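Local coordinates for protein N-(5'-phosphoribosyl)anthranilate isomerase (Pyrococcus furiosus, PDB 4AAJ) that catalyses the isomerisation of N-(5-phospho-beta-D-ribosyl)anthranilate to 1-(2-carboxyphenylamino)-1-deoxy-D-ribulose 5-phosphate, the third step of tryptophan synthesis from chorismate, at residues I36-A41 with N67-V72. Residues are numbered along the deposited sequence; the frame is centred on the assembly and turned at random.
Sequences IVEKHA and NSAIPV
Two neighbouring helix-to-strand loops of a TIM barrel meet where Glu38 and Ile70 pack together, the first following helix 31-38, the second between helix 58-67 and strand 72-76. The glutamate is long enough to span the gap: extended beyond CG (chi2 -179°), it carries its carboxylate to the backbone of the other loop. There Glu38 OE2 accepts a short hydrogen bond from Ala69 N, 2.6 Å away with an N-H...O angle of 156°, through the lone pair pointing away from OE1. Glu38 OE2 also lies 3.5 Å from Ala69 CB, and the short side chain of Ala69 adds little bulk beside the carboxylate. Ile70 supplies the apolar half. Its CG1 branch sits between its own backbone N and carbonyl carbon (chi1 62°), and from there Ile70 CD1 reaches toward Val37 and Glu38, lying 4.1 Å from Glu38 CA and 4.4 Å from Ala41 CB. On the other branch, Ile70 CG2 rests 3.7 Å from Ala41 O, so both branches flank that carbonyl oxygen. Within the 67-72 loop, Ser68 OG donates to Ile70 O at 2.8 Å, a side-chain bond that ties the loop across Ala69. Val37 O accepts from both His40 N and Ala41 N, which holds the turn through residues 37-41. Deeper in, Val37 and Ala41 touch Ile25 of strand 22-25, while Pro71 is hydrogen-bonded through its backbone to Thr44 of strand 43-47. The contact therefore joins successive beta-alpha units at the N-terminal ends of parallel strands 43-47 and 72-76, an arrangement belonging to the (beta/alpha)8 barrel.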
loop_
_atom_site.group_PDB
_atom_site.type_symbol
_atom_site.label_atom_id
_atom_site.label_comp_id
_atom_site.label_asym_id
_atom_site.label_seq_id
_atom_site.Cartn_x
_atom_site.Cartn_y
_atom_site.Cartn_z
ATOM N N ILE A 36 15.913 0.634 -8.416
ATOM C CA ILE A 36 15.046 0.074 -9.447
ATOM C C ILE A 36 13.643 0.711 -9.440
ATOM O O ILE A 36 13.169 1.177 -10.481
ATOM C CB ILE A 36 14.956 -1.469 -9.310
ATOM C CG1 ILE A 36 16.360 -2.098 -9.389
ATOM C CG2 ILE A 36 14.049 -2.056 -10.377
ATOM C CD1 ILE A 36 16.449 -3.523 -8.870
ATOM N N VAL A 37 12.994 0.744 -8.271
ATOM C CA VAL A 37 11.625 1.269 -8.164
ATOM C C VAL A 37 11.565 2.797 -8.301
ATOM O O VAL A 37 10.625 3.336 -8.885
ATOM C CB VAL A 37 10.874 0.759 -6.890
ATOM C CG1 VAL A 37 10.905 -0.760 -6.824
ATOM C CG2 VAL A 37 11.447 1.352 -5.614
ATOM N N GLU A 38 12.589 3.477 -7.785
ATOM C CA GLU A 38 12.726 4.933 -7.896
ATOM C C GLU A 38 12.696 5.450 -9.326
ATOM O O GLU A 38 12.361 6.610 -9.551
ATOM C CB GLU A 38 14.045 5.378 -7.293
ATOM C CG GLU A 38 13.952 5.923 -5.891
ATOM C CD GLU A 38 15.302 6.368 -5.392
ATOM O OE1 GLU A 38 16.328 5.909 -5.941
ATOM O OE2 GLU A 38 15.341 7.176 -4.451
ATOM N N LYS A 39 13.070 4.600 -10.278
ATOM C CA LYS A 39 13.119 4.990 -11.692
ATOM C C LYS A 39 11.744 5.299 -12.281
ATOM O O LYS A 39 11.611 6.233 -13.075
ATOM C CB LYS A 39 13.831 3.928 -12.536
ATOM C CG LYS A 39 15.339 3.900 -12.346
ATOM C CD LYS A 39 16.046 3.305 -13.556
ATOM C CE LYS A 39 17.559 3.327 -13.386
ATOM N NZ LYS A 39 18.040 2.395 -12.325
ATOM N N HIS A 40 10.729 4.524 -11.887
ATOM C CA HIS A 40 9.402 4.615 -12.509
ATOM C C HIS A 40 8.221 4.743 -11.567
ATOM O O HIS A 40 7.191 5.294 -11.948
ATOM C CB HIS A 40 9.177 3.439 -13.466
ATOM C CG HIS A 40 10.169 3.379 -14.611
ATOM N ND1 HIS A 40 10.291 4.367 -15.520
ATOM C CD2 HIS A 40 11.086 2.393 -14.978
ATOM C CE1 HIS A 40 11.243 4.038 -16.417
ATOM N NE2 HIS A 40 11.728 2.830 -16.084
ATOM N N ALA A 41 8.352 4.253 -10.336
ATOM C CA ALA A 41 7.227 4.258 -9.378
ATOM C C ALA A 41 6.981 5.592 -8.673
ATOM O O ALA A 41 7.888 6.415 -8.523
ATOM C CB ALA A 41 7.406 3.153 -8.352
ATOM N N ASN A 67 17.451 7.571 1.841
ATOM C CA ASN A 67 18.058 7.665 0.510
ATOM C C ASN A 67 17.061 7.784 -0.642
ATOM O O ASN A 67 17.447 7.907 -1.809
ATOM C CB ASN A 67 18.972 6.465 0.280
ATOM C CG ASN A 67 20.243 6.561 1.086
ATOM O OD1 ASN A 67 20.496 5.760 1.998
ATOM N ND2 ASN A 67 21.040 7.570 0.782
ATOM N N SER A 68 15.774 7.732 -0.316
ATOM C CA SER A 68 14.767 7.647 -1.354
ATOM C C SER A 68 14.307 9.006 -1.899
ATOM O O SER A 68 14.088 9.949 -1.149
ATOM C CB SER A 68 13.557 6.866 -0.843
ATOM O OG SER A 68 12.605 6.702 -1.874
ATOM N N ALA A 69 14.129 9.058 -3.210
ATOM C CA ALA A 69 13.593 10.248 -3.873
ATOM C C ALA A 69 12.062 10.194 -3.963
ATOM O O ALA A 69 11.426 11.156 -4.401
ATOM C CB ALA A 69 14.211 10.394 -5.258
ATOM N N ILE A 70 11.470 9.073 -3.547
ATOM C CA ILE A 70 10.002 8.907 -3.580
ATOM C C ILE A 70 9.486 8.536 -2.179
ATOM O O ILE A 70 10.248 8.059 -1.350
ATOM C CB ILE A 70 9.550 7.861 -4.645
ATOM C CG1 ILE A 70 10.105 6.451 -4.339
ATOM C CG2 ILE A 70 9.894 8.339 -6.064
ATOM C CD1 ILE A 70 9.595 5.359 -5.281
ATOM N N PRO A 71 8.199 8.791 -1.888
ATOM C CA PRO A 71 7.665 8.386 -0.586
ATOM C C PRO A 71 7.907 6.902 -0.316
ATOM O O PRO A 71 7.647 6.057 -1.177
ATOM C CB PRO A 71 6.168 8.661 -0.734
ATOM C CG PRO A 71 6.137 9.851 -1.652
ATOM C CD PRO A 71 7.215 9.584 -2.662
ATOM N N VAL A 72 8.413 6.617 0.878
ATOM C CA VAL A 72 8.579 5.239 1.331
ATOM C C VAL A 72 7.616 4.998 2.492
ATOM O O VAL A 72 7.720 5.612 3.556
ATOM C CB VAL A 72 10.033 4.976 1.781
ATOM C CG1 VAL A 72 10.195 3.543 2.317
ATOM C CG2 VAL A 72 10.980 5.196 0.621
#